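Local coordinates for COG0778: Nitroreductase (Streptococcus pneumoniae, PDB 2B67), which binds flavin mononucleotide and probably uses it to oxidise NAD(P)H and reduce nitro compounds or related acceptors, at residues P40-S45 and A132-L137; V77-F82 and I180-T185; D86-A91 and N114-F119. One frame throughout, in Å; residues are numbered along the deposited sequence.

The three contacts fall on two sides of one alpha-beta fold. Interaction 1 sets the flavin-binding loop 40-45 against helix 124-148, and interaction 2, about 20 Å away between centres, pairs strands 77-84 and 174-183 of the antiparallel sheet; A135 of that helix packs on L81 of the sheet, so the two touch. Interaction 3, about 14 Å from interaction 1 and 29 Å from interaction 2, joins helices 87-98 and 105-120 and meets the loop through H43. Along the chain the segments of interactions 1 and 2 alternate, while both segments of interaction 3 fall between 77-82 and 132-137. The long helix thus connects the sheet to the flavin-contacting loop, which in turn meets the outlying helices.

Interaction 1 of 3, residues P40-S45 and A132-L137; sequences PSAHNS and ALNAGL
A single side-chain to backbone hydrogen bond ties the loop to the helix: A42 N donates to N134 OD1 over 2.9 Å, with an angle of 152° at the hydrogen. The amide oxygen is met in its carbonyl plane, on a lone pair. N134 reaches across because a chi1 of -72° swings CG away from its own carbonyl and out toward the loop. Its other end is also engaged, since ND2 donates to Y130 O one turn back on the same helix; with both ends bonded, the flip of the buried carboxamide is fixed.

The remaining touches are van der Waals contacts around that bond. N134 OD1 lies 3.2 Å from S41 CA and 3.3 Å from S41 CB, while the CB of A42 sits 4.0 Å from N134 ND2. One helical turn on, L137 lays its CD1 methyl 3.5 Å from P40 O. S41 OG takes no part across the interface, bonding instead to Q46 N. Within the loop, N44 N bonds to S41 O and S45 N to A42 O, so the chain turns back on itself directly after the anchored amide.

P40, S41, A42 and H43 touch the flavin mononucleotide, and L137 also belongs to its pocket. N134 is thus placed as a second-shell residue, consistent with holding the backbone that lines the cofactor. The contact is buried between the loop leading from helix 26-36 to strand 48-53 and the middle of helix 124-148. That helix packs through A135 on strands 77-84 and 174-183, while L137 meets G136 of the second subunit.

Interaction 2 of 3, residues V77-F82 and I180-T185; sequences VTIALF and ITVGYT
V77, T78 and I79 pair with V182, T181 and I180 in antiparallel register. The I79-I180 pair is hydrogen-bonded in both directions: I79 N reaches I180 O at 2.8 Å, nearly straight at 170°, and I180 N reaches I79 O, also at 2.8 Å. At the V77-V182 pair the bonding is uneven, for V182 N to V77 O is short at 2.7 Å whereas V77 N to V182 O is long and weak. Between them T78 and T181 form a non-hydrogen-bonded pair, and T78 CA directs a CH...O contact at I180 O.

On the sheet face of V77, I79, I180 and V182, the side chains of I79 and V182 cross obliquely, bringing I79 CD1 3.6 Å from V182 CG2. On the other face the two threonines lie side by side, with T78 OG1 3.7 Å from T181 CG2.

Strand 48-53 flanks 77-84 through backbone bonds such as T78 with V53, and V77 and I79 pack on its V52 and F50. T181 OG1 bonds weakly to N154 N of strand 152-156, and helix 124-148 packs on L81 and V182. Backbone polar groups here are largely satisfied by pairing within the sheet, while V182 and L81 offer apolar surface to the helix.

Interaction 3 of 3, residues D86-A91 and N114-F119; sequences DLAKRA and NLPAEF
F119 is packed tightly between leucines from both helices. L87 CB lies over one face of its ring, 3.7 Å from the centroid and 21° off the ring normal, a CH-pi contact, and L87 CD1 lies over the same face, 3.7 Å from F119 CD2. The opposite face is met near its rim by L115 CD2, from F119's own helix. L87, its CG turned off the carbonyl side by a chi1 of -77°, lays its side chain across that of F119 at about a right angle. L87 O also closes on the ring obliquely, 3.3 Å from F119 CD1, and A91 CB approaches near the ring plane. The same methyl fits between P116 CG and L115 CD1, 3.9 Å from each.

Towards solvent the contact thins. The backbones come closest here, with the CA atoms of A88 and P116 4.2 Å apart, but few side-chain atoms meet at this partly exposed margin: A88 CB rests 3.7 Å from P116 CB. The exposed K89 and A117 point away and take no part. The small alanines are consistent with the close approach of two nearly antiparallel segments (166°), whose axes lie 8.5 Å apart, and helix 105-120 is kinked at P116, whose N has no bond to the preceding turn. D86, at the N-cap of helix 87-98, accepts from K89 N through OD1.

H43, Y122 and Y130 surround F119 with edge-to-face ring contacts, H43 bringing in the flavin loop, and R90 forms a salt bridge with D84. Cohesion between the two segments is thus apolar and aromatic, with the polar bonds made inside or beside each helix.

Interaction 1 of 3, residues P40-S45 and A132-L137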
ATOM      1  N   PRO A  40       0.147   5.503  -7.525  1.00 14.62           N
ATOM      2  CA  PRO A  40      -0.582   4.762  -8.546  1.00 14.52           C
ATOM      3  C   PRO A  40      -1.747   4.009  -7.878  1.00 15.04           C
ATOM      4  O   PRO A  40      -1.750   3.811  -6.644  1.00 15.29           O
ATOM      5  CB  PRO A  40       0.471   3.763  -9.066  1.00 15.20           C
ATOM      6  CG  PRO A  40       1.305   3.442  -7.808  1.00 15.08           C
ATOM      7  CD  PRO A  40       1.446   4.857  -7.198  1.00 14.39           C
ATOM      8  N   SER A  41      -2.753   3.650  -8.664  1.00 13.94           N
ATOM      9  CA  SER A  41      -3.860   2.787  -8.209  1.00 14.21           C
ATOM     10  C   SER A  41      -4.237   1.950  -9.416  1.00 14.72           C
ATOM     11  O   SER A  41      -3.978   2.371 -10.547  1.00 14.07           O
ATOM     12  CB  SER A  41      -5.077   3.614  -7.752  1.00 13.57           C
ATOM     13  OG  SER A  41      -5.360   4.682  -8.667  1.00 14.36           O
ATOM     14  N   ALA A  42      -4.794   0.757  -9.182  1.00 15.23           N
ATOM     15  CA  ALA A  42      -5.304  -0.090 -10.281  1.00 16.17           C
ATOM     16  C   ALA A  42      -6.234   0.736 -11.162  1.00 16.03           C
ATOM     17  O   ALA A  42      -7.104   1.441 -10.641  1.00 16.29           O
ATOM     18  CB  ALA A  42      -6.025  -1.319  -9.719  1.00 16.33           C
ATOM     19  N   HIS A  43      -6.012   0.737 -12.483  1.00 15.87           N
ATOM     20  CA  HIS A  43      -6.912   1.453 -13.432  1.00 16.32           C
ATOM     21  C   HIS A  43      -6.875   2.968 -13.304  1.00 15.99           C
ATOM     22  O   HIS A  43      -7.700   3.675 -13.930  1.00 15.40           O
ATOM     23  CB  HIS A  43      -8.375   1.025 -13.234  1.00 16.85           C
ATOM     24  CG  HIS A  43      -8.593  -0.440 -13.398  1.00 19.27           C
ATOM     25  ND1 HIS A  43      -8.872  -1.268 -12.330  1.00 18.54           N
ATOM     26  CD2 HIS A  43      -8.571  -1.230 -14.501  1.00 20.45           C
ATOM     27  CE1 HIS A  43      -9.007  -2.510 -12.770  1.00 20.80           C
ATOM     28  NE2 HIS A  43      -8.826  -2.513 -14.080  1.00 20.31           N
ATOM     29  N   ASN A  44      -5.952   3.465 -12.465  1.00 15.80           N
ATOM     30  CA  ASN A  44      -5.969   4.846 -12.011  1.00 15.22           C
ATOM     31  C   ASN A  44      -7.332   5.169 -11.407  1.00 14.52           C
ATOM     32  O   ASN A  44      -7.786   6.288 -11.479  1.00 15.00           O
ATOM     33  CB  ASN A  44      -5.592   5.825 -13.150  1.00 15.19           C
ATOM     34  CG  ASN A  44      -5.280   7.223 -12.655  1.00 16.71           C
ATOM     35  OD1 ASN A  44      -4.792   7.436 -11.513  1.00 16.49           O
ATOM     36  ND2 ASN A  44      -5.518   8.202 -13.523  1.00 17.40           N
ATOM     37  N   SER A  45      -7.950   4.182 -10.748  1.00 15.02           N
ATOM     38  CA  SER A  45      -9.259   4.362 -10.123  1.00 14.48           C
ATOM     39  C   SER A  45      -9.243   5.236  -8.863  1.00 14.16           C
ATOM     40  O   SER A  45     -10.269   5.751  -8.471  1.00 14.23           O
ATOM     41  CB  SER A  45      -9.891   3.000  -9.788  1.00 15.26           C
ATOM     42  OG  SER A  45      -9.168   2.325  -8.747  1.00 13.95           O
ATOM     43  N   ALA A 132      -8.655  -2.850  -0.552  1.00 11.02           N
ATOM     44  CA  ALA A 132      -7.670  -2.957   0.512  1.00 10.50           C
ATOM     45  C   ALA A 132      -6.256  -2.689  -0.043  1.00 11.45           C
ATOM     46  O   ALA A 132      -5.435  -1.991   0.585  1.00 10.22           O
ATOM     47  CB  ALA A 132      -7.750  -4.330   1.215  1.00  8.96           C
ATOM     48  N   LEU A 133      -5.978  -3.240  -1.222  1.00 12.19           N
ATOM     49  CA  LEU A 133      -4.685  -3.045  -1.832  1.00 12.58           C
ATOM     50  C   LEU A 133      -4.432  -1.587  -2.153  1.00 12.25           C
ATOM     51  O   LEU A 133      -3.377  -1.045  -1.804  1.00 12.04           O
ATOM     52  CB  LEU A 133      -4.479  -3.932  -3.072  1.00 12.79           C
ATOM     53  CG  LEU A 133      -2.984  -3.843  -3.461  1.00 16.68           C
ATOM     54  CD1 LEU A 133      -2.360  -5.215  -3.650  1.00 16.85           C
ATOM     55  CD2 LEU A 133      -2.850  -2.957  -4.669  1.00 16.71           C
ATOM     56  N   ASN A 134      -5.381  -0.952  -2.835  1.00 12.18           N
ATOM     57  CA  ASN A 134      -5.236   0.459  -3.212  1.00 12.25           C
ATOM     58  C   ASN A 134      -5.133   1.371  -1.969  1.00 11.47           C
ATOM     59  O   ASN A 134      -4.467   2.384  -1.998  1.00 11.59           O
ATOM     60  CB  ASN A 134      -6.388   0.885  -4.154  1.00 11.98           C
ATOM     61  CG  ASN A 134      -6.240   0.278  -5.569  1.00 15.81           C
ATOM     62  OD1 ASN A 134      -5.361   0.685  -6.327  1.00 12.10           O
ATOM     63  ND2 ASN A 134      -7.047  -0.754  -5.887  1.00 14.09           N
ATOM     64  N   ALA A 135      -5.805   1.012  -0.883  1.00 11.23           N
ATOM     65  CA  ALA A 135      -5.657   1.741   0.390  1.00 11.34           C
ATOM     66  C   ALA A 135      -4.221   1.621   0.927  1.00 11.26           C
ATOM     67  O   ALA A 135      -3.681   2.606   1.422  1.00  9.80           O
ATOM     68  CB  ALA A 135      -6.657   1.237   1.440  1.00 11.74           C
ATOM     69  N   GLY A 136      -3.628   0.425   0.835  1.00 10.70           N
ATOM     70  CA  GLY A 136      -2.238   0.201   1.223  1.00 10.82           C
ATOM     71  C   GLY A 136      -1.272   1.067   0.428  1.00 12.28           C
ATOM     72  O   GLY A 136      -0.382   1.733   1.007  1.00 12.90           O
ATOM     73  N   LEU A 137      -1.434   1.085  -0.897  1.00 12.19           N
ATOM     74  CA  LEU A 137      -0.593   1.948  -1.733  1.00 12.31           C
ATOM     75  C   LEU A 137      -0.581   3.403  -1.253  1.00 13.35           C
ATOM     76  O   LEU A 137       0.488   3.957  -1.007  1.00 13.05           O
ATOM     77  CB  LEU A 137      -1.035   1.891  -3.198  1.00 12.80           C
ATOM     78  CG  LEU A 137      -0.819   0.569  -3.939  1.00 12.32           C
ATOM     79  CD1 LEU A 137      -1.580   0.638  -5.263  1.00 11.97           C
ATOM     80  CD2 LEU A 137       0.686   0.344  -4.164  1.00 13.30           C
TER

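Interaction 2 of 3, residues V77-F82 and I180-T185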
ATOM      1  N   VAL A  77      -4.392  15.041  15.263  1.00 14.19           N
ATOM      2  CA  VAL A  77      -5.140  14.752  14.046  1.00 13.07           C
ATOM      3  C   VAL A  77      -5.176  13.248  13.854  1.00 12.93           C
ATOM      4  O   VAL A  77      -4.188  12.575  14.124  1.00 13.23           O
ATOM      5  CB  VAL A  77      -4.470  15.403  12.787  1.00 12.30           C
ATOM      6  CG1 VAL A  77      -5.199  15.000  11.482  1.00 12.37           C
ATOM      7  CG2 VAL A  77      -4.416  16.886  12.927  1.00 12.55           C
ATOM      8  N   THR A  78      -6.310  12.750  13.363  1.00 12.64           N
ATOM      9  CA  THR A  78      -6.435  11.388  12.860  1.00 13.03           C
ATOM     10  C   THR A  78      -7.092  11.459  11.487  1.00 13.62           C
ATOM     11  O   THR A  78      -8.062  12.176  11.277  1.00 13.55           O
ATOM     12  CB  THR A  78      -7.263  10.462  13.773  1.00 12.26           C
ATOM     13  OG1 THR A  78      -6.600  10.318  15.030  1.00 11.51           O
ATOM     14  CG2 THR A  78      -7.445   9.034  13.115  1.00 12.01           C
ATOM     15  N   ILE A  79      -6.518  10.727  10.548  1.00 14.07           N
ATOM     16  CA  ILE A  79      -7.013  10.717   9.189  1.00 13.48           C
ATOM     17  C   ILE A  79      -7.631   9.369   9.060  1.00 13.85           C
ATOM     18  O   ILE A  79      -6.924   8.362   9.182  1.00 14.81           O
ATOM     19  CB  ILE A  79      -5.872  10.887   8.152  1.00 12.95           C
ATOM     20  CG1 ILE A  79      -5.260  12.281   8.266  1.00 14.46           C
ATOM     21  CG2 ILE A  79      -6.421  10.680   6.749  1.00 13.60           C
ATOM     22  CD1 ILE A  79      -3.869  12.432   7.651  1.00 15.50           C
ATOM     23  N   ALA A  80      -8.948   9.335   8.884  1.00 12.52           N
ATOM     24  CA  ALA A  80      -9.619   8.098   8.548  1.00 12.63           C
ATOM     25  C   ALA A  80      -9.579   7.889   7.041  1.00 12.26           C
ATOM     26  O   ALA A  80     -10.144   8.676   6.302  1.00 12.40           O
ATOM     27  CB  ALA A  80     -11.069   8.117   9.059  1.00 12.59           C
ATOM     28  N   LEU A  81      -8.901   6.833   6.586  1.00 11.91           N
ATOM     29  CA  LEU A  81      -8.807   6.524   5.161  1.00 12.20           C
ATOM     30  C   LEU A  81      -9.951   5.593   4.802  1.00 12.22           C
ATOM     31  O   LEU A  81     -10.053   4.485   5.351  1.00 11.87           O
ATOM     32  CB  LEU A  81      -7.466   5.851   4.813  1.00 11.28           C
ATOM     33  CG  LEU A  81      -7.255   5.304   3.395  1.00 12.95           C
ATOM     34  CD1 LEU A  81      -7.411   6.415   2.333  1.00 13.66           C
ATOM     35  CD2 LEU A  81      -5.860   4.727   3.281  1.00 12.26           C
ATOM     36  N   PHE A  82     -10.805   6.052   3.886  1.00 12.36           N
ATOM     37  CA  PHE A  82     -11.950   5.258   3.379  1.00 12.52           C
ATOM     38  C   PHE A  82     -11.676   4.867   1.920  1.00 12.88           C
ATOM     39  O   PHE A  82     -10.919   5.547   1.198  1.00 12.07           O
ATOM     40  CB  PHE A  82     -13.264   6.084   3.388  1.00 12.87           C
ATOM     41  CG  PHE A  82     -13.844   6.326   4.768  1.00 14.75           C
ATOM     42  CD1 PHE A  82     -13.257   7.250   5.631  1.00 13.64           C
ATOM     43  CD2 PHE A  82     -14.958   5.612   5.205  1.00 14.25           C
ATOM     44  CE1 PHE A  82     -13.784   7.464   6.889  1.00 14.63           C
ATOM     45  CE2 PHE A  82     -15.501   5.831   6.456  1.00 14.86           C
ATOM     46  CZ  PHE A  82     -14.909   6.762   7.306  1.00 14.26           C
ATOM     47  N   ILE A 180      -5.087   6.741  10.602  1.00 13.92           N
ATOM     48  CA  ILE A 180      -3.703   7.190  10.614  1.00 13.80           C
ATOM     49  C   ILE A 180      -3.648   8.331  11.591  1.00 13.66           C
ATOM     50  O   ILE A 180      -4.163   9.421  11.281  1.00 12.92           O
ATOM     51  CB  ILE A 180      -3.248   7.816   9.259  1.00 13.30           C
ATOM     52  CG1 ILE A 180      -3.837   7.089   8.041  1.00 17.48           C
ATOM     53  CG2 ILE A 180      -1.727   7.975   9.243  1.00 14.43           C
ATOM     54  CD1 ILE A 180      -3.073   6.016   7.537  1.00 17.28           C
ATOM     55  N   THR A 181      -3.028   8.110  12.743  1.00 13.55           N
ATOM     56  CA  THR A 181      -2.825   9.210  13.681  1.00 14.07           C
ATOM     57  C   THR A 181      -1.699  10.105  13.205  1.00 14.69           C
ATOM     58  O   THR A 181      -0.734   9.636  12.610  1.00 13.68           O
ATOM     59  CB  THR A 181      -2.508   8.714  15.081  1.00 13.92           C
ATOM     60  OG1 THR A 181      -1.410   7.787  15.017  1.00 16.81           O
ATOM     61  CG2 THR A 181      -3.794   8.035  15.704  1.00 10.36           C
ATOM     62  N   VAL A 182      -1.828  11.399  13.473  1.00 15.40           N
ATOM     63  CA  VAL A 182      -0.859  12.373  12.955  1.00 14.99           C
ATOM     64  C   VAL A 182      -0.436  13.319  14.056  1.00 16.16           C
ATOM     65  O   VAL A 182      -1.278  13.867  14.771  1.00 15.50           O
ATOM     66  CB  VAL A 182      -1.409  13.145  11.744  1.00 14.61           C
ATOM     67  CG1 VAL A 182      -0.301  14.024  11.152  1.00 13.99           C
ATOM     68  CG2 VAL A 182      -1.895  12.134  10.658  1.00 12.17           C
ATOM     69  N   GLY A 183       0.868  13.460  14.232  1.00 16.43           N
ATOM     70  CA  GLY A 183       1.374  14.359  15.246  1.00 18.09           C
ATOM     71  C   GLY A 183       2.866  14.311  15.352  1.00 19.41           C
ATOM     72  O   GLY A 183       3.537  13.467  14.748  1.00 18.62           O
ATOM     73  N   TYR A 184       3.403  15.219  16.155  1.00 21.82           N
ATOM     74  CA  TYR A 184       4.826  15.223  16.431  1.00 23.41           C
ATOM     75  C   TYR A 184       5.113  14.286  17.579  1.00 25.83           C
ATOM     76  O   TYR A 184       4.317  14.189  18.520  1.00 27.17           O
ATOM     77  CB  TYR A 184       5.264  16.649  16.737  1.00 22.61           C
ATOM     78  CG  TYR A 184       5.103  17.540  15.541  1.00 21.83           C
ATOM     79  CD1 TYR A 184       3.938  18.286  15.355  1.00 18.51           C
ATOM     80  CD2 TYR A 184       6.108  17.619  14.573  1.00 19.05           C
ATOM     81  CE1 TYR A 184       3.801  19.131  14.244  1.00 19.88           C
ATOM     82  CE2 TYR A 184       5.972  18.449  13.468  1.00 19.06           C
ATOM     83  CZ  TYR A 184       4.819  19.197  13.307  1.00 19.87           C
ATOM     84  OH  TYR A 184       4.674  20.014  12.199  1.00 20.57           O
ATOM     85  N   THR A 185       6.251  13.608  17.509  1.00 28.60           N
ATOM     86  CA  THR A 185       6.594  12.505  18.411  1.00 31.16           C
ATOM     87  C   THR A 185       7.306  12.941  19.687  1.00 33.11           C
ATOM     88  O   THR A 185       8.290  13.678  19.632  1.00 31.67           O
ATOM     89  CB  THR A 185       7.556  11.559  17.733  1.00 31.40           C
ATOM     90  OG1 THR A 185       7.093  11.283  16.404  1.00 33.89           O
ATOM     91  CG2 THR A 185       7.723  10.271  18.563  1.00 31.60           C
TER

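Interaction 3 of 3, residues D86-A91 and N114-F119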
ATOM      1  N   ASP A  86     -18.329   1.563  -4.277  1.00 16.50           N
ATOM      2  CA  ASP A  86     -19.044   1.636  -5.553  1.00 17.01           C
ATOM      3  C   ASP A  86     -18.035   1.982  -6.649  1.00 16.84           C
ATOM      4  O   ASP A  86     -17.831   3.158  -7.024  1.00 15.29           O
ATOM      5  CB  ASP A  86     -20.189   2.671  -5.516  1.00 17.70           C
ATOM      6  CG  ASP A  86     -21.248   2.427  -6.645  1.00 20.36           C
ATOM      7  OD1 ASP A  86     -20.891   1.836  -7.693  1.00 20.96           O
ATOM      8  OD2 ASP A  86     -22.441   2.801  -6.473  1.00 22.99           O
ATOM      9  N   LEU A  87     -17.395   0.940  -7.143  1.00 17.35           N
ATOM     10  CA  LEU A  87     -16.299   1.100  -8.064  1.00 17.33           C
ATOM     11  C   LEU A  87     -16.771   1.635  -9.423  1.00 17.92           C
ATOM     12  O   LEU A  87     -16.029   2.363 -10.093  1.00 17.91           O
ATOM     13  CB  LEU A  87     -15.555  -0.225  -8.185  1.00 17.24           C
ATOM     14  CG  LEU A  87     -14.590  -0.639  -7.051  1.00 17.74           C
ATOM     15  CD1 LEU A  87     -14.007  -2.001  -7.396  1.00 16.75           C
ATOM     16  CD2 LEU A  87     -13.441   0.389  -6.888  1.00 16.26           C
ATOM     17  N   ALA A  88     -17.997   1.279  -9.827  1.00 18.14           N
ATOM     18  CA  ALA A  88     -18.629   1.869 -11.026  1.00 17.74           C
ATOM     19  C   ALA A  88     -18.798   3.373 -10.848  1.00 17.25           C
ATOM     20  O   ALA A  88     -18.404   4.157 -11.696  1.00 18.25           O
ATOM     21  CB  ALA A  88     -20.008   1.199 -11.329  1.00 17.83           C
ATOM     22  N   LYS A  89     -19.394   3.798  -9.750  1.00 17.10           N
ATOM     23  CA  LYS A  89     -19.473   5.229  -9.453  1.00 16.74           C
ATOM     24  C   LYS A  89     -18.108   5.935  -9.351  1.00 15.64           C
ATOM     25  O   LYS A  89     -18.006   7.092  -9.715  1.00 13.68           O
ATOM     26  CB  LYS A  89     -20.264   5.470  -8.191  1.00 17.52           C
ATOM     27  CG  LYS A  89     -21.793   5.316  -8.415  1.00 20.89           C
ATOM     28  CD  LYS A  89     -22.544   5.895  -7.235  1.00 23.44           C
ATOM     29  CE  LYS A  89     -23.985   5.373  -7.182  1.00 27.30           C
ATOM     30  NZ  LYS A  89     -24.853   6.236  -8.007  1.00 29.25           N
ATOM     31  N   ARG A  90     -17.083   5.230  -8.858  1.00 15.67           N
ATOM     32  CA  ARG A  90     -15.723   5.783  -8.744  1.00 15.99           C
ATOM     33  C   ARG A  90     -15.136   6.041 -10.132  1.00 17.21           C
ATOM     34  O   ARG A  90     -14.570   7.120 -10.366  1.00 18.38           O
ATOM     35  CB  ARG A  90     -14.824   4.865  -7.886  1.00 16.57           C
ATOM     36  CG  ARG A  90     -13.297   5.191  -7.890  1.00 16.00           C
ATOM     37  CD  ARG A  90     -12.930   6.620  -7.399  1.00 14.44           C
ATOM     38  NE  ARG A  90     -13.706   7.077  -6.253  1.00 14.50           N
ATOM     39  CZ  ARG A  90     -13.370   8.038  -5.379  1.00 14.46           C
ATOM     40  NH1 ARG A  90     -12.189   8.684  -5.415  1.00 12.84           N
ATOM     41  NH2 ARG A  90     -14.249   8.339  -4.423  1.00 14.78           N
ATOM     42  N   ALA A  91     -15.272   5.075 -11.054  1.00 17.03           N
ATOM     43  CA  ALA A  91     -14.813   5.272 -12.434  1.00 17.44           C
ATOM     44  C   ALA A  91     -15.525   6.458 -13.066  1.00 17.68           C
ATOM     45  O   ALA A  91     -14.899   7.280 -13.740  1.00 17.90           O
ATOM     46  CB  ALA A  91     -15.041   4.021 -13.287  1.00 16.28           C
ATOM     47  N   ASN A 114     -16.789   1.269 -19.989  1.00 23.57           N
ATOM     48  CA  ASN A 114     -16.012   0.038 -20.020  1.00 23.94           C
ATOM     49  C   ASN A 114     -15.580  -0.420 -18.635  1.00 23.52           C
ATOM     50  O   ASN A 114     -15.891  -1.550 -18.207  1.00 22.72           O
ATOM     51  CB  ASN A 114     -14.803   0.168 -20.954  1.00 24.24           C
ATOM     52  CG  ASN A 114     -15.218   0.174 -22.404  1.00 26.39           C
ATOM     53  OD1 ASN A 114     -15.809   1.142 -22.882  1.00 28.18           O
ATOM     54  ND2 ASN A 114     -14.955  -0.930 -23.102  1.00 28.98           N
ATOM     55  N   LEU A 115     -14.894   0.471 -17.932  1.00 22.45           N
ATOM     56  CA  LEU A 115     -14.359   0.125 -16.645  1.00 22.60           C
ATOM     57  C   LEU A 115     -15.469  -0.382 -15.709  1.00 21.88           C
ATOM     58  O   LEU A 115     -15.334  -1.494 -15.193  1.00 22.21           O
ATOM     59  CB  LEU A 115     -13.562   1.274 -16.035  1.00 22.57           C
ATOM     60  CG  LEU A 115     -12.280   0.905 -15.294  1.00 24.02           C
ATOM     61  CD1 LEU A 115     -11.831   2.027 -14.322  1.00 21.72           C
ATOM     62  CD2 LEU A 115     -12.376  -0.439 -14.606  1.00 22.11           C
ATOM     63  N   PRO A 116     -16.560   0.391 -15.507  1.00 22.30           N
ATOM     64  CA  PRO A 116     -17.650  -0.090 -14.654  1.00 22.36           C
ATOM     65  C   PRO A 116     -18.168  -1.473 -15.033  1.00 22.91           C
ATOM     66  O   PRO A 116     -18.563  -2.236 -14.134  1.00 22.64           O
ATOM     67  CB  PRO A 116     -18.749   0.963 -14.848  1.00 22.37           C
ATOM     68  CG  PRO A 116     -17.986   2.203 -15.132  1.00 22.36           C
ATOM     69  CD  PRO A 116     -16.843   1.753 -16.005  1.00 22.44           C
ATOM     70  N   ALA A 117     -18.149  -1.791 -16.336  1.00 22.87           N
ATOM     71  CA  ALA A 117     -18.636  -3.088 -16.815  1.00 23.31           C
ATOM     72  C   ALA A 117     -17.698  -4.187 -16.328  1.00 22.76           C
ATOM     73  O   ALA A 117     -18.155  -5.255 -15.898  1.00 23.04           O
ATOM     74  CB  ALA A 117     -18.788  -3.111 -18.367  1.00 22.64           C
ATOM     75  N   GLU A 118     -16.400  -3.897 -16.348  1.00 22.09           N
ATOM     76  CA  GLU A 118     -15.383  -4.770 -15.734  1.00 23.33           C
ATOM     77  C   GLU A 118     -15.574  -5.004 -14.252  1.00 22.38           C
ATOM     78  O   GLU A 118     -15.455  -6.130 -13.795  1.00 22.40           O
ATOM     79  CB  GLU A 118     -14.005  -4.178 -15.899  1.00 23.77           C
ATOM     80  CG  GLU A 118     -13.284  -4.741 -17.044  1.00 29.27           C
ATOM     81  CD  GLU A 118     -12.339  -3.747 -17.629  1.00 34.07           C
ATOM     82  OE1 GLU A 118     -11.339  -3.423 -16.954  1.00 37.72           O
ATOM     83  OE2 GLU A 118     -12.606  -3.287 -18.759  1.00 38.89           O
ATOM     84  N   PHE A 119     -15.831  -3.920 -13.510  1.00 22.48           N
ATOM     85  CA  PHE A 119     -16.015  -3.972 -12.067  1.00 22.00           C
ATOM     86  C   PHE A 119     -17.238  -4.796 -11.685  1.00 22.43           C
ATOM     87  O   PHE A 119     -17.247  -5.489 -10.668  1.00 22.16           O
ATOM     88  CB  PHE A 119     -16.170  -2.565 -11.494  1.00 21.79           C
ATOM     89  CG  PHE A 119     -14.874  -1.775 -11.384  1.00 20.00           C
ATOM     90  CD1 PHE A 119     -14.894  -0.386 -11.568  1.00 19.52           C
ATOM     91  CD2 PHE A 119     -13.669  -2.399 -11.082  1.00 20.39           C
ATOM     92  CE1 PHE A 119     -13.726   0.385 -11.441  1.00 19.66           C
ATOM     93  CE2 PHE A 119     -12.471  -1.654 -10.970  1.00 22.42           C
ATOM     94  CZ  PHE A 119     -12.500  -0.242 -11.146  1.00 20.08           C
TER